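Local coordinates for protein GNAT family acetyltransferase (Mycobacterium smegmatis, PDB 6C30) that probably transfers an acetyl group from acetyl-coenzyme A to an amino group of its substrate, as an N-acetyltransferase of the GNAT family, at residues 25-36 and 89-98; 132-140 and 205-213. All blocks are in the same frame, centred on the assembly; numbering follows the deposited sequence. Where two conformers were deposited one is given.

How the interactions relate
Near the N terminus, segment 25-36 forms a strand and the turn that follows. The chain then runs through a mainly helical region and returns as 89-98 to pair with that strand, which closes interaction 1. Interaction 2 opens later, at 132-140, on helix 130-143. It closes when 205-213, on the C-terminal helix 204-217, comes back after several more strands. The two loops therefore follow one another and neither nest nor cross. They still touch in space. Val27, Leu29 and Ile92 of interaction 1 pack against Ala133, Ala134 and Met137 of interaction 2. Helix 130-143 thus joins the central sheet to the C-terminal helix.

Interaction 1: 25-36 and 89-98; sequences GVVGLRPVRMRD and PFVIELDGEF
Pro89 O accepts a hydrogen bond from Val32 N at 3.1 Å, and the Pro89 ring rests on Val32 CG2. Phe90 leans on Leu29 CB, with its ring edge turned to the Arg30 backbone. Val91 pairs with Arg30 through two backbone bonds; Val91 N to Arg30 O is 2.7 Å. Val91 CB lies over one face of the Arg30 guanidinium, 3.6 Å above the plane. Arg33 CZ lies over the opposite face, and being held between the two limits the group's rotation. Ile92 CG1 lies alongside Leu29 CD2 at 3.9 Å. Glu93 and Gly28 form the next hydrogen-bonded pair. The extended Glu93 side chain brings OE2 to Arg30 NE in a 2.8 Å salt bridge. The bond lies in the guanidinium plane but meets OE2 from above the carboxylate plane; the planes are 78° apart. Arg30 bends at chi2 (82°), and its NH1 and NH2 grip both oxygens of Asp36 end-on. Water 3 links Arg33 NH2 to Glu93 OE2. Leu94 CD1 packs on Val27 CG1. Asp95 N bonds Val26 O, while Asp95 OD1 accepts from Val26 N at 2.9 Å. Asp95 OD2 forms a salt bridge with Arg35 NH1 of the second subunit. Phe98 sets its ring edge against Asp36. The type I' turn Leu94-Glu97 leads strand 88-94 into strand 97-105. The whole is an antiparallel strand pair of the central GNAT sheet, with an Arg30-Asp36-Glu93 salt-bridge network on one face.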
ATOM      1  N   GLY A  25       8.452   4.680  10.003  1.00 15.49           N
ATOM      2  CA  GLY A  25       7.341   3.752   9.879  1.00 15.89           C
ATOM      3  C   GLY A  25       7.452   2.945   8.605  1.00 14.51           C
ATOM      4  O   GLY A  25       8.545   2.705   8.100  1.00 16.70           O
ATOM      5  N   VAL A  26       6.310   2.499   8.095  1.00 14.77           N
ATOM      6  CA  VAL A  26       6.303   1.780   6.830  1.00 14.14           C
ATOM      7  C   VAL A  26       6.197   2.787   5.686  1.00 14.47           C
ATOM      8  O   VAL A  26       5.255   3.586   5.636  1.00 14.94           O
ATOM      9  CB  VAL A  26       5.139   0.766   6.757  1.00 13.44           C
ATOM     10  CG1 VAL A  26       5.140   0.044   5.414  1.00 15.97           C
ATOM     11  CG2 VAL A  26       5.252  -0.246   7.911  1.00 17.17           C
ATOM     12  N   VAL A  27       7.176   2.778   4.788  1.00 14.28           N
ATOM     13  CA  VAL A  27       7.157   3.695   3.652  0.57 13.52           C
ATOM     14  C   VAL A  27       7.124   2.936   2.336  1.00 13.68           C
ATOM     15  O   VAL A  27       7.694   1.858   2.209  1.00 16.90           O
ATOM     16  CB  VAL A  27       8.373   4.643   3.653  0.57 13.48           C
ATOM     17  CG1 VAL A  27       8.334   5.565   4.867  0.57 15.57           C
ATOM     18  CG2 VAL A  27       9.672   3.854   3.578  0.57 14.74           C
ATOM     19  N   GLY A  28       6.432   3.490   1.347  1.00 13.10           N
ATOM     20  CA  GLY A  28       6.355   2.871   0.039  1.00 14.61           C
ATOM     21  C   GLY A  28       6.020   3.931  -0.997  1.00 12.48           C
ATOM     22  O   GLY A  28       5.628   5.055  -0.640  1.00 13.47           O
ATOM     23  N   LEU A  29       6.205   3.577  -2.267  1.00 12.98           N
ATOM     24  CA  LEU A  29       5.801   4.411  -3.411  1.00 12.50           C
ATOM     25  C   LEU A  29       4.705   3.719  -4.188  1.00 13.62           C
ATOM     26  O   LEU A  29       4.782   2.518  -4.430  1.00 13.50           O
ATOM     27  CB  LEU A  29       6.973   4.679  -4.357  1.00 13.17           C
ATOM     28  CG  LEU A  29       8.251   5.300  -3.783  1.00 12.81           C
ATOM     29  CD1 LEU A  29       9.262   5.573  -4.893  1.00 13.47           C
ATOM     30  CD2 LEU A  29       7.914   6.591  -3.036  1.00 13.92           C
ATOM     31  N   ARG A  30       3.694   4.473  -4.608  1.00 12.29           N
ATOM     32  CA  ARG A  30       2.694   3.907  -5.514  1.00 12.89           C
ATOM     33  C   ARG A  30       2.165   5.016  -6.429  1.00 11.37           C
ATOM     34  O   ARG A  30       2.378   6.197  -6.152  1.00 11.89           O
ATOM     35  CB  ARG A  30       1.570   3.203  -4.723  1.00 13.53           C
ATOM     36  CG  ARG A  30       0.921   4.018  -3.617  1.00 12.50           C
ATOM     37  CD  ARG A  30      -0.137   4.948  -4.172  1.00 11.88           C
ATOM     38  NE  ARG A  30      -0.788   5.700  -3.106  1.00 12.68           N
ATOM     39  CZ  ARG A  30      -1.534   6.784  -3.311  1.00 11.12           C
ATOM     40  NH1 ARG A  30      -1.725   7.228  -4.549  1.00 12.97           N
ATOM     41  NH2 ARG A  30      -2.094   7.414  -2.285  1.00 12.24           N
ATOM     42  N   PRO A  31       1.499   4.647  -7.540  1.00 12.25           N
ATOM     43  CA  PRO A  31       1.074   5.686  -8.494  1.00 12.18           C
ATOM     44  C   PRO A  31       0.103   6.724  -7.938  1.00 11.75           C
ATOM     45  O   PRO A  31      -0.773   6.392  -7.149  1.00 11.10           O
ATOM     46  CB  PRO A  31       0.390   4.876  -9.601  1.00 12.40           C
ATOM     47  CG  PRO A  31       1.077   3.538  -9.557  1.00 13.20           C
ATOM     48  CD  PRO A  31       1.296   3.287  -8.077  1.00 12.68           C
ATOM     49  N   VAL A  32       0.239   7.973  -8.365  1.00 10.90           N
ATOM     50  CA  VAL A  32      -0.805   8.970  -8.125  1.00 11.10           C
ATOM     51  C   VAL A  32      -2.153   8.460  -8.626  1.00 11.93           C
ATOM     52  O   VAL A  32      -2.224   7.720  -9.619  1.00 12.51           O
ATOM     53  CB  VAL A  32      -0.508  10.332  -8.821  1.00 11.42           C
ATOM     54  CG1 VAL A  32       0.696  11.033  -8.200  1.00 12.63           C
ATOM     55  CG2 VAL A  32      -0.321  10.156 -10.321  1.00 11.97           C
ATOM     56  N   ARG A  33      -3.218   8.861  -7.949  1.00 11.10           N
ATOM     57  CA  ARG A  33      -4.553   8.483  -8.398  1.00 10.09           C
ATOM     58  C   ARG A  33      -5.550   9.573  -8.042  1.00 11.29           C
ATOM     59  O   ARG A  33      -5.270  10.453  -7.204  1.00 10.94           O
ATOM     60  CB  ARG A  33      -4.968   7.136  -7.799  1.00 12.16           C
ATOM     61  CG  ARG A  33      -5.082   7.146  -6.293  1.00 11.91           C
ATOM     62  CD  ARG A  33      -5.304   5.719  -5.760  1.00 15.86           C
ATOM     63  NE  ARG A  33      -5.153   5.723  -4.314  1.00 18.19           N
ATOM     64  CZ  ARG A  33      -4.419   4.860  -3.617  1.00 13.71           C
ATOM     65  NH1 ARG A  33      -3.739   3.875  -4.200  1.00 14.68           N
ATOM     66  NH2 ARG A  33      -4.367   4.998  -2.307  1.00 17.23           N
ATOM     67  N   MET A  34      -6.718   9.529  -8.679  1.00 11.76           N
ATOM     68  CA  MET A  34      -7.705  10.593  -8.496  1.00 12.15           C
ATOM     69  C   MET A  34      -8.156  10.774  -7.050  1.00 10.31           C
ATOM     70  O   MET A  34      -8.399  11.898  -6.616  1.00 11.90           O
ATOM     71  CB  MET A  34      -8.936  10.352  -9.396  1.00 11.98           C
ATOM     72  CG  MET A  34      -8.622  10.404 -10.876  1.00 13.05           C
ATOM     73  SD  MET A  34      -8.084  12.051 -11.365  1.00 13.75           S
ATOM     74  CE  MET A  34      -7.535  11.754 -13.027  1.00 18.37           C
ATOM     75  N   ARG A  35      -8.247   9.682  -6.292  1.00 11.65           N
ATOM     76  CA  ARG A  35      -8.696   9.773  -4.911  1.00 12.64           C
ATOM     77  C   ARG A  35      -7.704  10.491  -3.994  1.00 12.45           C
ATOM     78  O   ARG A  35      -8.022  10.761  -2.840  1.00 13.31           O
ATOM     79  CB  ARG A  35      -8.987   8.375  -4.360  1.00 16.15           C
ATOM     80  CG  ARG A  35     -10.258   7.739  -4.919  1.00 19.82           C
ATOM     81  CD  ARG A  35     -11.289   7.591  -3.816  1.00 16.99           C
ATOM     82  NE  ARG A  35     -12.618   7.247  -4.315  1.00 15.28           N
ATOM     83  CZ  ARG A  35     -13.064   6.006  -4.471  1.00 16.10           C
ATOM     84  NH1 ARG A  35     -12.273   4.968  -4.199  1.00 17.89           N
ATOM     85  NH2 ARG A  35     -14.298   5.800  -4.914  1.00 16.33           N
ATOM     86  N   ASP A  36      -6.530  10.842  -4.518  1.00 12.11           N
ATOM     87  CA  ASP A  36      -5.578  11.611  -3.726  1.00 11.70           C
ATOM     88  C   ASP A  36      -5.943  13.082  -3.592  1.00 11.77           C
ATOM     89  O   ASP A  36      -5.251  13.806  -2.880  1.00 11.12           O
ATOM     90  CB  ASP A  36      -4.178  11.512  -4.334  1.00 10.92           C
ATOM     91  CG  ASP A  36      -3.568  10.131  -4.183  1.00 11.17           C
ATOM     92  OD1 ASP A  36      -3.826   9.482  -3.136  1.00 12.86           O
ATOM     93  OD2 ASP A  36      -2.829   9.718  -5.107  1.00 11.68           O
ATOM     94  N   PRO A  89       5.024   9.232 -11.943  1.00 11.76           N
ATOM     95  CA  PRO A  89       4.526  10.055 -10.837  1.00 11.99           C
ATOM     96  C   PRO A  89       4.036   9.218  -9.652  1.00 11.41           C
ATOM     97  O   PRO A  89       2.935   8.666  -9.685  1.00 12.05           O
ATOM     98  CB  PRO A  89       3.380  10.840 -11.481  1.00 11.82           C
ATOM     99  CG  PRO A  89       2.846   9.893 -12.543  1.00 13.58           C
ATOM    100  CD  PRO A  89       4.058   9.136 -13.056  1.00 12.98           C
ATOM    101  N   PHE A  90       4.859   9.124  -8.613  1.00 11.48           N
ATOM    102  CA  PHE A  90       4.497   8.373  -7.420  1.00 10.89           C
ATOM    103  C   PHE A  90       4.043   9.251  -6.266  1.00 11.76           C
ATOM    104  O   PHE A  90       4.399  10.434  -6.154  1.00 11.84           O
ATOM    105  CB  PHE A  90       5.681   7.536  -6.915  1.00 11.84           C
ATOM    106  CG  PHE A  90       6.149   6.468  -7.859  1.00 12.11           C
ATOM    107  CD1 PHE A  90       5.482   5.250  -7.924  1.00 13.20           C
ATOM    108  CD2 PHE A  90       7.294   6.651  -8.632  1.00 12.86           C
ATOM    109  CE1 PHE A  90       5.932   4.243  -8.772  1.00 12.93           C
ATOM    110  CE2 PHE A  90       7.748   5.649  -9.489  1.00 12.62           C
ATOM    111  CZ  PHE A  90       7.061   4.447  -9.558  1.00 13.36           C
ATOM    112  N   VAL A  91       3.277   8.621  -5.385  1.00 12.12           N
ATOM    113  CA  VAL A  91       2.938   9.149  -4.071  1.00 10.70           C
ATOM    114  C   VAL A  91       3.819   8.446  -3.050  1.00 11.34           C
ATOM    115  O   VAL A  91       4.065   7.233  -3.155  1.00 11.53           O
ATOM    116  CB  VAL A  91       1.449   8.925  -3.748  1.00 10.12           C
ATOM    117  CG1 VAL A  91       1.149   9.140  -2.262  1.00 12.52           C
ATOM    118  CG2 VAL A  91       0.590   9.835  -4.629  1.00 11.88           C
ATOM    119  N   ILE A  92       4.313   9.217  -2.082  1.00 11.23           N
ATOM    120  CA  ILE A  92       5.007   8.648  -0.930  1.00 11.51           C
ATOM    121  C   ILE A  92       3.976   8.339   0.139  1.00 12.32           C
ATOM    122  O   ILE A  92       3.232   9.226   0.570  1.00 12.71           O
ATOM    123  CB  ILE A  92       6.066   9.612  -0.353  1.00 11.69           C
ATOM    124  CG1 ILE A  92       7.032  10.092  -1.437  1.00 11.92           C
ATOM    125  CG2 ILE A  92       6.806   8.940   0.822  1.00 13.01           C
ATOM    126  CD1 ILE A  92       7.899  11.267  -0.993  1.00 13.84           C
ATOM    127  N   GLU A  93       3.917   7.069   0.541  1.00 12.42           N
ATOM    128  CA  GLU A  93       3.040   6.645   1.634  1.00 11.90           C
ATOM    129  C   GLU A  93       3.830   6.414   2.913  1.00 12.87           C
ATOM    130  O   GLU A  93       4.915   5.830   2.882  1.00 14.01           O
ATOM    131  CB  GLU A  93       2.297   5.350   1.290  1.00 14.03           C
ATOM    132  CG  GLU A  93       1.246   5.520   0.201  1.00 14.83           C
ATOM    133  CD  GLU A  93       0.376   4.292   0.029  1.00 17.99           C
ATOM    134  OE1 GLU A  93       0.729   3.210   0.559  1.00 19.64           O
ATOM    135  OE2 GLU A  93      -0.668   4.406  -0.641  1.00 16.32           O
ATOM    136  N   LEU A  94       3.277   6.888   4.023  1.00 12.77           N
ATOM    137  CA  LEU A  94       3.723   6.503   5.356  1.00 13.40           C
ATOM    138  C   LEU A  94       2.559   5.787   6.021  1.00 14.13           C
ATOM    139  O   LEU A  94       1.492   6.372   6.206  1.00 13.68           O
ATOM    140  CB  LEU A  94       4.147   7.717   6.175  1.00 14.16           C
ATOM    141  CG  LEU A  94       4.523   7.399   7.623  1.00 15.53           C
ATOM    142  CD1 LEU A  94       5.818   6.601   7.693  1.00 16.37           C
ATOM    143  CD2 LEU A  94       4.615   8.690   8.421  1.00 17.16           C
ATOM    144  N   ASP A  95       2.767   4.514   6.354  1.00 13.73           N
ATOM    145  CA  ASP A  95       1.714   3.683   6.956  1.00 14.63           C
ATOM    146  C   ASP A  95       0.417   3.806   6.140  1.00 14.43           C
ATOM    147  O   ASP A  95      -0.688   3.937   6.672  1.00 14.50           O
ATOM    148  CB  ASP A  95       1.501   4.059   8.431  1.00 13.97           C
ATOM    149  CG  ASP A  95       2.779   3.905   9.258  1.00 14.55           C
ATOM    150  OD1 ASP A  95       3.547   2.963   8.987  1.00 15.71           O
ATOM    151  OD2 ASP A  95       3.012   4.748  10.160  1.00 17.04           O
ATOM    152  N   GLY A  96       0.589   3.761   4.823  1.00 13.59           N
ATOM    153  CA  GLY A  96      -0.526   3.770   3.891  1.00 15.40           C
ATOM    154  C   GLY A  96      -1.100   5.138   3.547  1.00 13.93           C
ATOM    155  O   GLY A  96      -1.972   5.222   2.677  1.00 16.21           O
ATOM    156  N   GLU A  97      -0.639   6.194   4.218  1.00 12.68           N
ATOM    157  CA  GLU A  97      -1.189   7.532   4.022  1.00 13.64           C
ATOM    158  C   GLU A  97      -0.333   8.369   3.092  1.00 12.41           C
ATOM    159  O   GLU A  97       0.884   8.376   3.199  1.00 12.77           O
ATOM    160  CB  GLU A  97      -1.324   8.259   5.364  1.00 15.58           C
ATOM    161  CG  GLU A  97      -2.310   7.606   6.317  1.00 25.56           C
ATOM    162  CD  GLU A  97      -2.513   8.406   7.593  1.00 30.30           C
ATOM    163  OE1 GLU A  97      -1.637   9.233   7.937  1.00 29.29           O
ATOM    164  OE2 GLU A  97      -3.569   8.219   8.237  1.00 30.10           O
ATOM    165  N   PHE A  98      -0.991   9.084   2.183  1.00 12.53           N
ATOM    166  CA  PHE A  98      -0.336  10.095   1.349  1.00 12.61           C
ATOM    167  C   PHE A  98       0.417  11.086   2.230  1.00 12.05           C
ATOM    168  O   PHE A  98      -0.214  11.767   3.045  1.00 12.68           O
ATOM    169  CB  PHE A  98      -1.410  10.816   0.525  1.00 12.15           C
ATOM    170  CG  PHE A  98      -0.895  11.868  -0.456  1.00 10.74           C
ATOM    171  CD1 PHE A  98      -1.092  11.700  -1.815  1.00 12.91           C
ATOM    172  CD2 PHE A  98      -0.297  13.047  -0.023  1.00 11.89           C
ATOM    173  CE1 PHE A  98      -0.657  12.662  -2.734  1.00 12.73           C
ATOM    174  CE2 PHE A  98       0.129  14.012  -0.937  1.00 12.82           C
ATOM    175  CZ  PHE A  98      -0.047  13.808  -2.293  1.00 11.60           C
TER
HETATM  176  O   HOH W   1       3.118   2.998   3.721  1.00 15.12           O
HETATM  177  O   HOH W   2      -2.932   6.131   0.164  1.00 19.92           O
HETATM  178  O   HOH W   3      -2.449   2.782  -1.705  1.00 19.84           O

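Interaction 2: 132-140 and 205-213; sequences TAALAMGLD and AHRLVAAGR
Ala136 meets Ala205 and Val209 where helix 204-217 crosses helix 130-143 of the GNAT fold. The two short segments cross at 99°, with axes 8.6 Å apart. As in other GNAT enzymes, the loop before helix 130-143 probably binds the coenzyme A pyrophosphate. The main interaction is apolar. Small side chains let the helices come close: CA atoms of Ala136 and Ala205 are 4.5 Å apart. Ala136 CB touches Ala205 O at 3.5 Å and also Val209 CG2. The same Val209 methyl lies against Ala136 O. Leu139 points at the second helix and puts CD1 on Ala205 CB at 3.9 Å. Leu208 works at the other end of the contact. Its CG is trans to the backbone N (chi1 -168°), and its two methyls divide between two residues. Leu208 CD1 sits at Thr132 O and Leu208 CD2 at Ala133 CB, 3.9 Å away. Thr132 OG1 hydrogen-bonds to Gly129 O, just before its helix. The polar interaction is a single salt bridge at the edge of the contact. Asp140 and Arg213 approach from opposite directions. The Arg213 guanidinium is backed on one face by Val209 CG1, 3.4 Å above the plane. Its NH2 reaches Asp140 OD2 at 3.1 Å by a bent bond, from above the carboxylate plane.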
ATOM      1  N   THR A 132      14.578  10.647   2.239  1.00 14.57           N
ATOM      2  CA  THR A 132      15.723   9.834   1.832  1.00 15.30           C
ATOM      3  C   THR A 132      15.270   8.434   1.417  1.00 13.63           C
ATOM      4  O   THR A 132      15.762   7.899   0.430  1.00 14.08           O
ATOM      5  CB  THR A 132      16.787   9.738   2.935  1.00 15.50           C
ATOM      6  OG1 THR A 132      16.179   9.275   4.147  1.00 17.27           O
ATOM      7  CG2 THR A 132      17.439  11.095   3.170  1.00 16.64           C
ATOM      8  N   ALA A 133      14.301   7.868   2.131  1.00 14.38           N
ATOM      9  CA  ALA A 133      13.768   6.567   1.746  1.00 13.86           C
ATOM     10  C   ALA A 133      13.071   6.609   0.390  1.00 13.39           C
ATOM     11  O   ALA A 133      13.227   5.698  -0.425  1.00 14.86           O
ATOM     12  CB  ALA A 133      12.805   6.044   2.808  1.00 15.17           C
ATOM     13  N   ALA A 134      12.303   7.669   0.157  1.00 13.71           N
ATOM     14  CA  ALA A 134      11.599   7.819  -1.112  1.00 14.88           C
ATOM     15  C   ALA A 134      12.574   7.940  -2.280  1.00 13.65           C
ATOM     16  O   ALA A 134      12.402   7.294  -3.319  1.00 14.12           O
ATOM     17  CB  ALA A 134      10.669   9.025  -1.067  1.00 15.53           C
ATOM     18  N   LEU A 135      13.600   8.765  -2.113  1.00 13.38           N
ATOM     19  CA  LEU A 135      14.620   8.894  -3.143  1.00 13.70           C
ATOM     20  C   LEU A 135      15.360   7.579  -3.385  1.00 13.48           C
ATOM     21  O   LEU A 135      15.633   7.208  -4.530  1.00 14.02           O
ATOM     22  CB  LEU A 135      15.615   9.990  -2.764  1.00 15.19           C
ATOM     23  CG  LEU A 135      15.062  11.410  -2.854  1.00 13.14           C
ATOM     24  CD1 LEU A 135      15.992  12.352  -2.133  1.00 17.71           C
ATOM     25  CD2 LEU A 135      14.913  11.848  -4.303  1.00 15.36           C
ATOM     26  N   ALA A 136      15.700   6.880  -2.306  1.00 14.02           N
ATOM     27  CA  ALA A 136      16.418   5.611  -2.437  1.00 14.42           C
ATOM     28  C   ALA A 136      15.587   4.571  -3.183  1.00 13.05           C
ATOM     29  O   ALA A 136      16.088   3.853  -4.046  1.00 14.33           O
ATOM     30  CB  ALA A 136      16.819   5.091  -1.063  1.00 15.70           C
ATOM     31  N   MET A 137      14.300   4.501  -2.853  1.00 13.39           N
ATOM     32  CA  MET A 137      13.381   3.629  -3.573  1.00 14.87           C
ATOM     33  C   MET A 137      13.266   4.043  -5.036  1.00 12.35           C
ATOM     34  O   MET A 137      13.259   3.207  -5.931  1.00 14.49           O
ATOM     35  CB  MET A 137      11.998   3.646  -2.919  1.00 15.31           C
ATOM     36  CG  MET A 137      11.918   2.810  -1.648  1.00 14.73           C
ATOM     37  SD  MET A 137      10.233   2.626  -1.028  1.00 16.15           S
ATOM     38  CE  MET A 137       9.944   4.238  -0.317  1.00 19.46           C
ATOM     39  N   GLY A 138      13.169   5.351  -5.275  1.00 13.70           N
ATOM     40  CA  GLY A 138      13.081   5.848  -6.633  1.00 13.31           C
ATOM     41  C   GLY A 138      14.281   5.432  -7.455  1.00 14.36           C
ATOM     42  O   GLY A 138      14.143   4.957  -8.590  1.00 14.45           O
ATOM     43  N   LEU A 139      15.466   5.620  -6.877  1.00 14.47           N
ATOM     44  CA  LEU A 139      16.705   5.245  -7.556  1.00 14.36           C
ATOM     45  C   LEU A 139      16.742   3.759  -7.859  1.00 14.74           C
ATOM     46  O   LEU A 139      17.103   3.364  -8.963  1.00 15.36           O
ATOM     47  CB  LEU A 139      17.924   5.640  -6.718  1.00 13.89           C
ATOM     48  CG  LEU A 139      18.188   7.140  -6.620  1.00 14.12           C
ATOM     49  CD1 LEU A 139      19.324   7.400  -5.642  1.00 16.08           C
ATOM     50  CD2 LEU A 139      18.500   7.729  -8.000  1.00 15.09           C
ATOM     51  N   ASP A 140      16.386   2.931  -6.881  1.00 14.92           N
ATOM     52  CA  ASP A 140      16.432   1.493  -7.107  1.00 17.45           C
ATOM     53  C   ASP A 140      15.503   1.107  -8.251  1.00 17.53           C
ATOM     54  O   ASP A 140      15.869   0.342  -9.142  1.00 16.06           O
ATOM     55  CB  ASP A 140      16.063   0.733  -5.836  1.00 17.27           C
ATOM     56  CG  ASP A 140      16.251  -0.760  -5.986  1.00 25.64           C
ATOM     57  OD1 ASP A 140      17.416  -1.213  -5.937  1.00 29.70           O
ATOM     58  OD2 ASP A 140      15.241  -1.475  -6.155  1.00 31.59           O
ATOM     59  N   ALA A 205      22.033   4.969  -0.723  1.00 17.29           N
ATOM     60  CA  ALA A 205      20.685   4.660  -1.205  1.00 17.74           C
ATOM     61  C   ALA A 205      20.431   3.157  -1.216  1.00 17.20           C
ATOM     62  O   ALA A 205      19.368   2.687  -0.789  1.00 17.43           O
ATOM     63  CB  ALA A 205      20.469   5.232  -2.591  1.00 16.36           C
ATOM     64  N   HIS A 206      21.397   2.396  -1.718  1.00 19.54           N
ATOM     65  CA  HIS A 206      21.249   0.948  -1.746  1.00 17.16           C
ATOM     66  C   HIS A 206      21.210   0.374  -0.334  1.00 19.03           C
ATOM     67  O   HIS A 206      20.404  -0.510  -0.056  1.00 17.46           O
ATOM     68  CB  HIS A 206      22.373   0.289  -2.538  1.00 22.35           C
ATOM     69  CG  HIS A 206      22.325  -1.205  -2.490  1.00 26.64           C
ATOM     70  ND1 HIS A 206      21.390  -1.942  -3.186  1.00 36.22           N
ATOM     71  CD2 HIS A 206      23.067  -2.097  -1.795  1.00 28.66           C
ATOM     72  CE1 HIS A 206      21.574  -3.226  -2.939  1.00 35.30           C
ATOM     73  NE2 HIS A 206      22.585  -3.348  -2.097  1.00 33.71           N
ATOM     74  N   ARG A 207      22.061   0.882   0.554  1.00 17.83           N
ATOM     75  CA  ARG A 207      22.084   0.380   1.924  1.00 19.59           C
ATOM     76  C   ARG A 207      20.755   0.662   2.616  1.00 18.97           C
ATOM     77  O   ARG A 207      20.252  -0.168   3.369  1.00 17.98           O
ATOM     78  CB  ARG A 207      23.249   0.986   2.712  1.00 18.75           C
ATOM     79  CG  ARG A 207      24.611   0.482   2.233  1.00 20.35           C
ATOM     80  CD  ARG A 207      25.750   0.850   3.179  1.00 22.46           C
ATOM     81  NE  ARG A 207      25.949   2.293   3.297  1.00 20.32           N
ATOM     82  CZ  ARG A 207      26.659   3.024   2.444  1.00 21.41           C
ATOM     83  NH1 ARG A 207      27.227   2.456   1.389  1.00 21.86           N
ATOM     84  NH2 ARG A 207      26.788   4.328   2.647  1.00 24.13           N
ATOM     85  N   LEU A 208      20.166   1.821   2.333  1.00 18.32           N
ATOM     86  CA  LEU A 208      18.903   2.196   2.964  1.00 16.79           C
ATOM     87  C   LEU A 208      17.788   1.236   2.542  1.00 17.01           C
ATOM     88  O   LEU A 208      17.030   0.736   3.380  1.00 16.33           O
ATOM     89  CB  LEU A 208      18.546   3.647   2.604  1.00 17.73           C
ATOM     90  CG  LEU A 208      17.418   4.370   3.353  1.00 18.68           C
ATOM     91  CD1 LEU A 208      17.487   5.874   3.077  1.00 20.10           C
ATOM     92  CD2 LEU A 208      16.018   3.843   3.006  1.00 20.24           C
ATOM     93  N   VAL A 209      17.689   0.988   1.243  1.00 17.08           N
ATOM     94  CA  VAL A 209      16.653   0.110   0.731  1.00 15.43           C
ATOM     95  C   VAL A 209      16.849  -1.323   1.238  1.00 18.45           C
ATOM     96  O   VAL A 209      15.890  -1.970   1.661  1.00 17.38           O
ATOM     97  CB  VAL A 209      16.620   0.141  -0.809  1.00 16.59           C
ATOM     98  CG1 VAL A 209      15.799  -1.015  -1.348  1.00 21.49           C
ATOM     99  CG2 VAL A 209      16.060   1.472  -1.296  1.00 18.29           C
ATOM    100  N   ALA A 210      18.088  -1.810   1.229  1.00 17.22           N
ATOM    101  CA  ALA A 210      18.355  -3.180   1.677  1.00 17.32           C
ATOM    102  C   ALA A 210      17.988  -3.346   3.147  1.00 17.96           C
ATOM    103  O   ALA A 210      17.343  -4.323   3.520  1.00 18.94           O
ATOM    104  CB  ALA A 210      19.815  -3.542   1.442  1.00 21.30           C
ATOM    105  N   ALA A 211      18.383  -2.386   3.976  1.00 16.21           N
ATOM    106  CA  ALA A 211      18.058  -2.421   5.394  1.00 18.03           C
ATOM    107  C   ALA A 211      16.552  -2.296   5.600  1.00 19.72           C
ATOM    108  O   ALA A 211      15.978  -2.956   6.467  1.00 19.06           O
ATOM    109  CB  ALA A 211      18.793  -1.315   6.141  1.00 20.83           C
ATOM    110  N   GLY A 212      15.912  -1.451   4.796  1.00 17.81           N
ATOM    111  CA  GLY A 212      14.482  -1.227   4.929  1.00 18.38           C
ATOM    112  C   GLY A 212      13.677  -2.458   4.556  1.00 16.12           C
ATOM    113  O   GLY A 212      12.648  -2.749   5.178  1.00 16.88           O
ATOM    114  N   ARG A 213      14.137  -3.177   3.537  1.00 17.02           N
ATOM    115  CA  ARG A 213      13.489  -4.421   3.138  1.00 18.31           C
ATOM    116  C   ARG A 213      13.664  -5.489   4.203  1.00 19.41           C
ATOM    117  O   ARG A 213      12.713  -6.197   4.539  1.00 19.55           O
ATOM    118  CB  ARG A 213      14.044  -4.928   1.812  1.00 18.84           C
ATOM    119  CG  ARG A 213      13.621  -4.102   0.605  1.00 21.90           C
ATOM    120  CD  ARG A 213      14.348  -4.507  -0.659  1.00 35.63           C
ATOM    121  NE  ARG A 213      13.789  -3.813  -1.815  1.00 37.51           N
ATOM    122  CZ  ARG A 213      14.384  -3.730  -2.999  1.00 42.76           C
ATOM    123  NH1 ARG A 213      15.570  -4.295  -3.190  1.00 49.03           N
ATOM    124  NH2 ARG A 213      13.793  -3.075  -3.989  1.00 44.57           N
TER